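Local coordinates for protein porin (PDB 3PRN) that forms trimeric outer-membrane channels that let small hydrophilic solutes, up to about 0.6 kDa, diffuse passively across the membrane, at residues 97-111 with 235-247. The protein carries 1 engineered substitution. Numbering follows the deposited sequence. Where two conformers were deposited one is given.
Sequences DSEMGYEWSSFGDAQ and TTVRAYVSDIDRA. Engineered in segment 97-111: W104 (natural residue Ala).
The long loop between strands 78-83 and 131-138 of this 16-stranded porin barrel folds inward, as the pore-constricting loop of porins does, and segment 97-111 lies against the inner wall at strand 235-244, with Y240 at the centre of the contact. With CG between the backbone N and the carbonyl carbon (chi1 67°), the Y240 ring lies under S106. Its hydroxyl takes the backbone N-H of F107 (F107 N to Y240 OH 3.0 Å, N-H...O angle 155°), and S106 OG sits 3.4 Å above the ring plane, over its centre. S98 OG hydrogen-bonds S106 OG (2.7 Å), and G108 N donates to S106 OG in an ST turn. M100 makes a Met-aromatic contact at the ring edge; bent at chi3 (71°), it brings CE to 3.6 Å from Y240 CD2. Further along, the R238 chain passes E99 O, while the engineered W104 points its ring edge at one guanidinium face, planes almost perpendicular, W104 CZ3 4.0 Å from R238 NE. Water bridges R238 NH1 to D97 O, and another links S98 O with A239 O. Strand 235-244 runs between 252-262, whose D258 salt-bridges R238 NE, and 223-232, whose T225 OG1 hydrogen-bonds S242 OG and G108 O; Q272 of strand 265-273, one strand beyond 252-262, hydrogen-bonds Y240 OH.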
ATOM      1  N   ASP A  97       3.308  26.268 -16.743  1.00 22.36           N
ATOM      2  CA  ASP A  97       3.908  27.363 -15.961  1.00 22.51           C
ATOM      3  C   ASP A  97       3.038  28.502 -15.608  1.00 23.06           C
ATOM      4  O   ASP A  97       3.496  29.350 -14.808  1.00 23.40           O
ATOM      5  CB  ASP A  97       5.177  27.890 -16.648  1.00 25.90           C
ATOM      6  CG  ASP A  97       6.323  26.917 -16.581  1.00 29.72           C
ATOM      7  OD1 ASP A  97       6.242  25.836 -15.989  1.00 33.42           O
ATOM      8  OD2 ASP A  97       7.394  27.179 -17.133  1.00 31.39           O
ATOM      9  N   SER A  98       1.735  28.501 -15.978  1.00 22.97           N
ATOM     10  CA  SER A  98       0.869  29.553 -15.445  1.00 22.76           C
ATOM     11  C   SER A  98       0.197  29.114 -14.137  1.00 23.01           C
ATOM     12  O   SER A  98      -0.425  29.939 -13.445  1.00 22.59           O
ATOM     13  CB  SER A  98      -0.187  29.965 -16.487  1.00 22.04           C
ATOM     14  OG  SER A  98      -1.210  28.998 -16.607  1.00 24.28           O
ATOM     15  N   GLU A  99       0.374  27.838 -13.734  1.00 22.53           N
ATOM     16  CA  GLU A  99      -0.265  27.351 -12.492  1.00 21.87           C
ATOM     17  C   GLU A  99       0.134  28.143 -11.263  1.00 22.17           C
ATOM     18  O   GLU A  99       1.223  28.699 -11.151  1.00 22.36           O
ATOM     19  CB  GLU A  99      -0.007  25.842 -12.313  1.00 21.30           C
ATOM     20  CG  GLU A  99      -0.797  25.025 -13.358  1.00 21.69           C
ATOM     21  CD  GLU A  99      -0.431  23.546 -13.346  1.00 23.05           C
ATOM     22  OE1 GLU A  99       0.586  23.189 -12.687  1.00 22.71           O
ATOM     23  OE2 GLU A  99      -1.151  22.727 -13.977  1.00 21.50           O
ATOM     24  N   MET A 100      -0.752  28.202 -10.274  1.00 21.20           N
ATOM     25  CA  MET A 100      -0.558  28.922  -9.050  1.00 20.69           C
ATOM     26  C   MET A 100      -1.437  28.380  -7.904  1.00 19.89           C
ATOM     27  O   MET A 100      -2.289  27.520  -8.167  1.00 20.16           O
ATOM     28  CB  MET A 100      -0.939  30.410  -9.275  1.00 20.62           C
ATOM     29  CG  MET A 100      -2.279  30.522 -10.037  1.00 22.49           C
ATOM     30  SD  MET A 100      -2.909  32.241  -9.978  1.00 23.81           S
ATOM     31  CE  MET A 100      -1.754  33.037 -11.058  1.00 21.13           C
ATOM     32  N   GLY A 101      -1.187  28.875  -6.709  1.00 18.84           N
ATOM     33  CA  GLY A 101      -1.939  28.430  -5.536  1.00 19.62           C
ATOM     34  C   GLY A 101      -1.313  27.106  -5.011  1.00 20.22           C
ATOM     35  O   GLY A 101      -0.474  26.478  -5.696  1.00 19.05           O
ATOM     36  N   TYR A 102      -1.760  26.677  -3.831  1.00 19.60           N
ATOM     37  CA  TYR A 102      -1.149  25.466  -3.257  1.00 21.30           C
ATOM     38  C   TYR A 102      -1.566  24.202  -3.979  1.00 21.18           C
ATOM     39  O   TYR A 102      -0.928  23.150  -3.766  1.00 22.63           O
ATOM     40  CB  TYR A 102      -1.444  25.392  -1.760  1.00 20.13           C
ATOM     41  CG  TYR A 102      -2.692  24.728  -1.278  1.00 21.54           C
ATOM     42  CD1 TYR A 102      -3.906  25.369  -1.331  1.00 20.41           C
ATOM     43  CD2 TYR A 102      -2.663  23.401  -0.775  1.00 20.66           C
ATOM     44  CE1 TYR A 102      -5.060  24.784  -0.837  1.00 20.70           C
ATOM     45  CE2 TYR A 102      -3.825  22.781  -0.327  1.00 20.03           C
ATOM     46  CZ  TYR A 102      -5.004  23.500  -0.322  1.00 20.59           C
ATOM     47  OH  TYR A 102      -6.151  22.967   0.105  1.00 20.44           O
ATOM     48  N   GLU A 103      -2.515  24.267  -4.918  1.00 21.99           N
ATOM     49  CA  GLU A 103      -2.844  23.051  -5.665  1.00 22.77           C
ATOM     50  C   GLU A 103      -2.356  23.140  -7.100  1.00 22.54           C
ATOM     51  O   GLU A 103      -2.783  22.270  -7.876  1.00 22.64           O
ATOM     52  CB  GLU A 103      -4.353  22.785  -5.627  1.00 24.97           C
ATOM     53  CG  GLU A 103      -4.821  22.626  -4.183  1.00 31.21           C
ATOM     54  CD  GLU A 103      -6.347  22.668  -4.120  1.00 37.33           C
ATOM     55  OE1 GLU A 103      -6.939  23.723  -4.488  1.00 41.40           O
ATOM     56  OE2 GLU A 103      -6.896  21.648  -3.720  1.00 39.17           O
ATOM     57  N   TRP A 104      -1.496  24.075  -7.480  1.00 22.63           N
ATOM     58  CA  TRP A 104      -0.961  24.228  -8.815  1.00 22.08           C
ATOM     59  C   TRP A 104      -2.064  24.115  -9.868  1.00 21.54           C
ATOM     60  O   TRP A 104      -2.058  23.222 -10.712  1.00 21.33           O
ATOM     61  CB  TRP A 104       0.174  23.181  -9.235  1.00 26.40           C
ATOM     62  CG  TRP A 104       1.111  23.511  -8.089  1.00 34.49           C
ATOM     63  CD1 TRP A 104       1.378  22.773  -7.009  1.00 33.82           C
ATOM     64  CD2 TRP A 104       1.775  24.763  -7.972  1.00 37.30           C
ATOM     65  NE1 TRP A 104       2.191  23.591  -6.153  1.00 38.80           N
ATOM     66  CE2 TRP A 104       2.397  24.761  -6.734  1.00 39.06           C
ATOM     67  CE3 TRP A 104       1.900  25.893  -8.799  1.00 39.20           C
ATOM     68  CZ2 TRP A 104       3.115  25.867  -6.241  1.00 41.52           C
ATOM     69  CZ3 TRP A 104       2.645  26.987  -8.305  1.00 40.00           C
ATOM     70  CH2 TRP A 104       3.220  26.974  -7.083  1.00 40.42           C
ATOM     71  N   SER A 105      -3.009  25.037  -9.822  1.00 22.01           N
ATOM     72  CA  SER A 105      -4.114  25.034 -10.797  1.00 21.70           C
ATOM     73  C   SER A 105      -4.125  26.354 -11.602  1.00 22.41           C
ATOM     74  O   SER A 105      -3.593  27.404 -11.201  1.00 21.33           O
ATOM     75  CB  SER A 105      -5.455  24.880 -10.083  1.00 21.54           C
ATOM     76  OG  SER A 105      -5.693  26.013  -9.267  1.00 26.21           O
ATOM     77  N   SER A 106      -4.722  26.259 -12.802  1.00 21.49           N
ATOM     78  CA  SER A 106      -4.834  27.395 -13.692  1.00 22.00           C
ATOM     79  C   SER A 106      -5.848  27.062 -14.799  1.00 22.16           C
ATOM     80  O   SER A 106      -5.727  26.022 -15.463  1.00 21.55           O
ATOM     81  CB  SER A 106      -3.477  27.714 -14.379  1.00 22.02           C
ATOM     82  OG  SER A 106      -3.620  28.721 -15.374  1.00 21.27           O
ATOM     83  N   PHE A 107      -6.745  28.039 -15.010  1.00 21.77           N
ATOM     84  CA  PHE A 107      -7.651  27.943 -16.182  1.00 22.25           C
ATOM     85  C   PHE A 107      -6.819  28.122 -17.454  1.00 22.51           C
ATOM     86  O   PHE A 107      -7.276  27.723 -18.547  1.00 22.81           O
ATOM     87  CB  PHE A 107      -8.732  29.024 -16.080  1.00 20.73           C
ATOM     88  CG  PHE A 107      -9.723  28.752 -14.976  1.00 22.17           C
ATOM     89  CD1 PHE A 107     -10.576  27.635 -15.115  1.00 23.85           C
ATOM     90  CD2 PHE A 107      -9.856  29.566 -13.874  1.00 22.53           C
ATOM     91  CE1 PHE A 107     -11.529  27.347 -14.129  1.00 24.39           C
ATOM     92  CE2 PHE A 107     -10.817  29.270 -12.914  1.00 23.82           C
ATOM     93  CZ  PHE A 107     -11.655  28.173 -13.043  1.00 23.08           C
ATOM     94  N   GLY A 108      -5.623  28.677 -17.348  1.00 22.13           N
ATOM     95  CA  GLY A 108      -4.775  28.862 -18.525  1.00 21.95           C
ATOM     96  C   GLY A 108      -4.052  27.601 -18.972  1.00 22.64           C
ATOM     97  O   GLY A 108      -3.344  27.652 -19.999  1.00 22.12           O
ATOM     98  N   ASP A 109      -4.214  26.472 -18.249  1.00 22.12           N
ATOM     99  CA  ASP A 109      -3.650  25.200 -18.711  1.00 22.65           C
ATOM    100  C   ASP A 109      -4.505  24.753 -19.919  1.00 22.55           C
ATOM    101  O   ASP A 109      -5.673  25.185 -20.045  1.00 22.51           O
ATOM    102  CB  ASP A 109      -3.848  24.165 -17.597  1.00 22.77           C
ATOM    103  CG  ASP A 109      -2.778  24.217 -16.514  1.00 22.67           C
ATOM    104  OD1 ASP A 109      -1.752  24.945 -16.613  1.00 22.28           O
ATOM    105  OD2 ASP A 109      -2.958  23.464 -15.514  1.00 23.37           O
ATOM    106  N   ALA A 110      -4.006  23.930 -20.790  1.00 23.18           N
ATOM    107  CA  ALA A 110      -4.702  23.441 -21.965  1.00 23.57           C
ATOM    108  C   ALA A 110      -6.069  22.852 -21.613  1.00 25.06           C
ATOM    109  O   ALA A 110      -6.198  22.053 -20.669  1.00 24.45           O
ATOM    110  CB  ALA A 110      -3.858  22.365 -22.619  1.00 23.02           C
ATOM    111  N   GLN A 111      -7.090  23.188 -22.406  1.00 25.15           N
ATOM    112  CA  GLN A 111      -8.422  22.636 -22.152  1.00 26.70           C
ATOM    113  C   GLN A 111      -8.713  21.503 -23.146  1.00 27.42           C
ATOM    114  O   GLN A 111      -9.681  21.545 -23.906  1.00 29.50           O
ATOM    115  CB  GLN A 111      -9.484  23.732 -22.355  1.00 26.58           C
ATOM    116  CG  GLN A 111      -9.238  24.959 -21.497  1.00 25.67           C
ATOM    117  CD  GLN A 111      -9.502  24.669 -20.033  1.00 27.47           C
ATOM    118  OE1 GLN A 111     -10.616  24.285 -19.686  1.00 28.38           O
ATOM    119  NE2 GLN A 111      -8.537  24.819 -19.151  1.00 27.22           N
ATOM    120  N   THR A 235       9.398  35.639  -1.643  1.00 35.59           N
ATOM    121  CA  THR A 235       8.034  35.732  -2.154  1.00 34.86           C
ATOM    122  C   THR A 235       7.964  35.750  -3.671  1.00 33.96           C
ATOM    123  O   THR A 235       8.733  36.485  -4.305  1.00 33.92           O
ATOM    124  CB  THR A 235       7.400  37.026  -1.621  1.00 35.71           C
ATOM    125  OG1 THR A 235       7.387  36.988  -0.189  1.00 36.46           O
ATOM    126  CG2 THR A 235       5.974  37.192  -2.136  1.00 37.10           C
ATOM    127  N   THR A 236       7.078  34.965  -4.265  1.00 32.43           N
ATOM    128  CA  THR A 236       6.919  34.963  -5.708  1.00 31.17           C
ATOM    129  C   THR A 236       5.475  35.420  -6.008  1.00 30.57           C
ATOM    130  O   THR A 236       4.511  34.996  -5.380  1.00 30.49           O
ATOM    131  CB  THR A 236       7.197  33.639  -6.384  1.00 31.98           C
ATOM    132  OG1 THR A 236       8.518  33.227  -6.113  1.00 33.69           O
ATOM    133  CG2 THR A 236       6.982  33.647  -7.898  1.00 30.84           C
ATOM    134  N   VAL A 237       5.344  36.309  -6.987  1.00 29.79           N
ATOM    135  CA  VAL A 237       3.978  36.762  -7.342  1.00 28.42           C
ATOM    136  C   VAL A 237       3.711  36.236  -8.729  1.00 28.21           C
ATOM    137  O   VAL A 237       4.593  36.255  -9.583  1.00 27.51           O
ATOM    138  CB  VAL A 237       3.841  38.259  -7.114  0.50 29.51           C
ATOM    139  CG1 VAL A 237       4.523  39.088  -8.171  0.50 28.68           C
ATOM    140  CG2 VAL A 237       2.352  38.600  -6.974  0.50 29.69           C
ATOM    141  N   ARG A 238       2.509  35.682  -8.990  1.00 27.60           N
ATOM    142  CA  ARG A 238       2.182  35.115 -10.296  1.00 27.37           C
ATOM    143  C   ARG A 238       0.861  35.653 -10.850  1.00 26.41           C
ATOM    144  O   ARG A 238      -0.046  35.955 -10.077  1.00 27.03           O
ATOM    145  CB  ARG A 238       1.901  33.575 -10.084  1.00 28.04           C
ATOM    146  CG  ARG A 238       3.135  32.833  -9.601  1.00 29.29           C
ATOM    147  CD  ARG A 238       2.837  31.350  -9.368  1.00 29.28           C
ATOM    148  NE  ARG A 238       3.995  30.671  -8.819  1.00 29.52           N
ATOM    149  CZ  ARG A 238       5.048  30.275  -9.527  1.00 32.22           C
ATOM    150  NH1 ARG A 238       5.108  30.467 -10.830  1.00 33.64           N
ATOM    151  NH2 ARG A 238       6.065  29.661  -8.933  1.00 33.29           N
ATOM    152  N   ALA A 239       0.750  35.694 -12.172  1.00 26.46           N
ATOM    153  CA  ALA A 239      -0.494  36.138 -12.802  1.00 26.22           C
ATOM    154  C   ALA A 239      -0.652  35.482 -14.157  1.00 25.22           C
ATOM    155  O   ALA A 239       0.324  35.079 -14.766  1.00 25.92           O
ATOM    156  CB  ALA A 239      -0.473  37.669 -13.003  1.00 27.70           C
ATOM    157  N   TYR A 240      -1.854  35.428 -14.707  1.00 24.90           N
ATOM    158  CA  TYR A 240      -2.096  34.948 -16.048  1.00 25.11           C
ATOM    159  C   TYR A 240      -3.441  35.479 -16.564  1.00 24.59           C
ATOM    160  O   TYR A 240      -4.288  35.827 -15.735  1.00 24.71           O
ATOM    161  CB  TYR A 240      -2.125  33.399 -16.205  1.00 24.23           C
ATOM    162  CG  TYR A 240      -3.293  32.724 -15.517  1.00 23.65           C
ATOM    163  CD1 TYR A 240      -4.489  32.540 -16.242  1.00 22.68           C
ATOM    164  CD2 TYR A 240      -3.226  32.239 -14.225  1.00 22.55           C
ATOM    165  CE1 TYR A 240      -5.583  31.915 -15.665  1.00 23.77           C
ATOM    166  CE2 TYR A 240      -4.343  31.595 -13.646  1.00 23.15           C
ATOM    167  CZ  TYR A 240      -5.502  31.437 -14.360  1.00 22.02           C
ATOM    168  OH  TYR A 240      -6.647  30.833 -13.851  1.00 21.38           O
ATOM    169  N   VAL A 241      -3.598  35.459 -17.880  1.00 25.04           N
ATOM    170  CA  VAL A 241      -4.853  35.789 -18.496  1.00 24.65           C
ATOM    171  C   VAL A 241      -4.979  34.701 -19.580  1.00 24.95           C
ATOM    172  O   VAL A 241      -3.915  34.358 -20.125  1.00 25.04           O
ATOM    173  CB  VAL A 241      -4.843  37.167 -19.194  0.50 25.25           C
ATOM    174  CG1 VAL A 241      -6.217  37.510 -19.732  0.50 24.02           C
ATOM    175  CG2 VAL A 241      -4.332  38.234 -18.235  0.50 25.45           C
ATOM    176  N   SER A 242      -6.172  34.209 -19.829  1.00 24.25           N
ATOM    177  CA  SER A 242      -6.295  33.179 -20.884  1.00 25.25           C
ATOM    178  C   SER A 242      -7.635  33.410 -21.604  1.00 24.63           C
ATOM    179  O   SER A 242      -8.613  33.775 -20.944  1.00 25.57           O
ATOM    180  CB  SER A 242      -6.223  31.755 -20.295  1.00 23.92           C
ATOM    181  OG  SER A 242      -6.188  30.702 -21.246  1.00 22.65           O
ATOM    182  N   ASP A 243      -7.658  33.175 -22.876  1.00 26.00           N
ATOM    183  CA  ASP A 243      -8.759  33.239 -23.779  1.00 27.49           C
ATOM    184  C   ASP A 243      -8.927  31.952 -24.601  1.00 27.45           C
ATOM    185  O   ASP A 243      -7.962  31.384 -25.148  1.00 28.25           O
ATOM    186  CB  ASP A 243      -8.642  34.364 -24.845  1.00 33.06           C
ATOM    187  CG  ASP A 243      -8.859  35.699 -24.149  1.00 38.46           C
ATOM    188  OD1 ASP A 243     -10.015  35.969 -23.642  1.00 40.71           O
ATOM    189  OD2 ASP A 243      -7.885  36.525 -24.034  1.00 42.06           O
ATOM    190  N   ILE A 244     -10.175  31.526 -24.727  1.00 27.36           N
ATOM    191  CA  ILE A 244     -10.491  30.394 -25.582  1.00 27.85           C
ATOM    192  C   ILE A 244     -11.416  30.901 -26.695  1.00 29.41           C
ATOM    193  O   ILE A 244     -12.025  31.976 -26.534  1.00 28.53           O
ATOM    194  CB  ILE A 244     -11.117  29.228 -24.803  1.00 26.54           C
ATOM    195  CG1 ILE A 244     -12.379  29.622 -24.033  1.00 25.23           C
ATOM    196  CG2 ILE A 244     -10.060  28.697 -23.781  1.00 25.57           C
ATOM    197  CD1 ILE A 244     -13.109  28.475 -23.366  1.00 23.91           C
ATOM    198  N   ASP A 245     -11.543  30.165 -27.767  1.00 29.89           N
ATOM    199  CA  ASP A 245     -12.419  30.460 -28.873  1.00 32.70           C
ATOM    200  C   ASP A 245     -13.890  30.144 -28.604  1.00 31.74           C
ATOM    201  O   ASP A 245     -14.709  30.603 -29.436  1.00 33.77           O
ATOM    202  CB  ASP A 245     -12.079  29.633 -30.147  1.00 36.96           C
ATOM    203  CG  ASP A 245     -10.945  30.258 -30.919  1.00 43.26           C
ATOM    204  OD1 ASP A 245     -10.620  31.459 -30.778  1.00 45.84           O
ATOM    205  OD2 ASP A 245     -10.289  29.509 -31.699  1.00 46.22           O
ATOM    206  N   ARG A 246     -14.278  29.362 -27.622  1.00 32.25           N
ATOM    207  CA  ARG A 246     -15.703  29.070 -27.443  1.00 30.97           C
ATOM    208  C   ARG A 246     -16.528  30.366 -27.398  1.00 30.95           C
ATOM    209  O   ARG A 246     -16.298  31.335 -26.686  1.00 30.44           O
ATOM    210  CB  ARG A 246     -15.973  28.228 -26.241  1.00 33.10           C
ATOM    211  CG  ARG A 246     -17.316  27.581 -26.041  1.00 34.91           C
ATOM    212  CD  ARG A 246     -17.275  26.777 -24.721  1.00 38.07           C
ATOM    213  NE  ARG A 246     -17.398  27.634 -23.583  1.00 40.59           N
ATOM    214  CZ  ARG A 246     -16.864  27.587 -22.358  1.00 42.64           C
ATOM    215  NH1 ARG A 246     -16.004  26.611 -22.042  1.00 40.95           N
ATOM    216  NH2 ARG A 246     -17.215  28.561 -21.476  1.00 41.36           N
ATOM    217  N   ALA A 247     -17.642  30.305 -28.153  1.00 30.10           N
ATOM    218  CA  ALA A 247     -18.570  31.420 -28.262  1.00 29.40           C
ATOM    219  C   ALA A 247     -19.069  31.841 -26.883  1.00 27.44           C
ATOM    220  O   ALA A 247     -19.591  31.019 -26.120  1.00 28.31           O
ATOM    221  CB  ALA A 247     -19.870  30.912 -29.000  1.00 30.74           C
TER
HETATM  222  O   HOH W   1       3.636  31.715 -13.149  1.00 27.08           O
HETATM  223  O   HOH W   2       6.171  28.831 -13.180  1.00 43.53           O
HETATM  224  O   HOH W   3       0.992  32.423 -13.636  1.00 27.47           O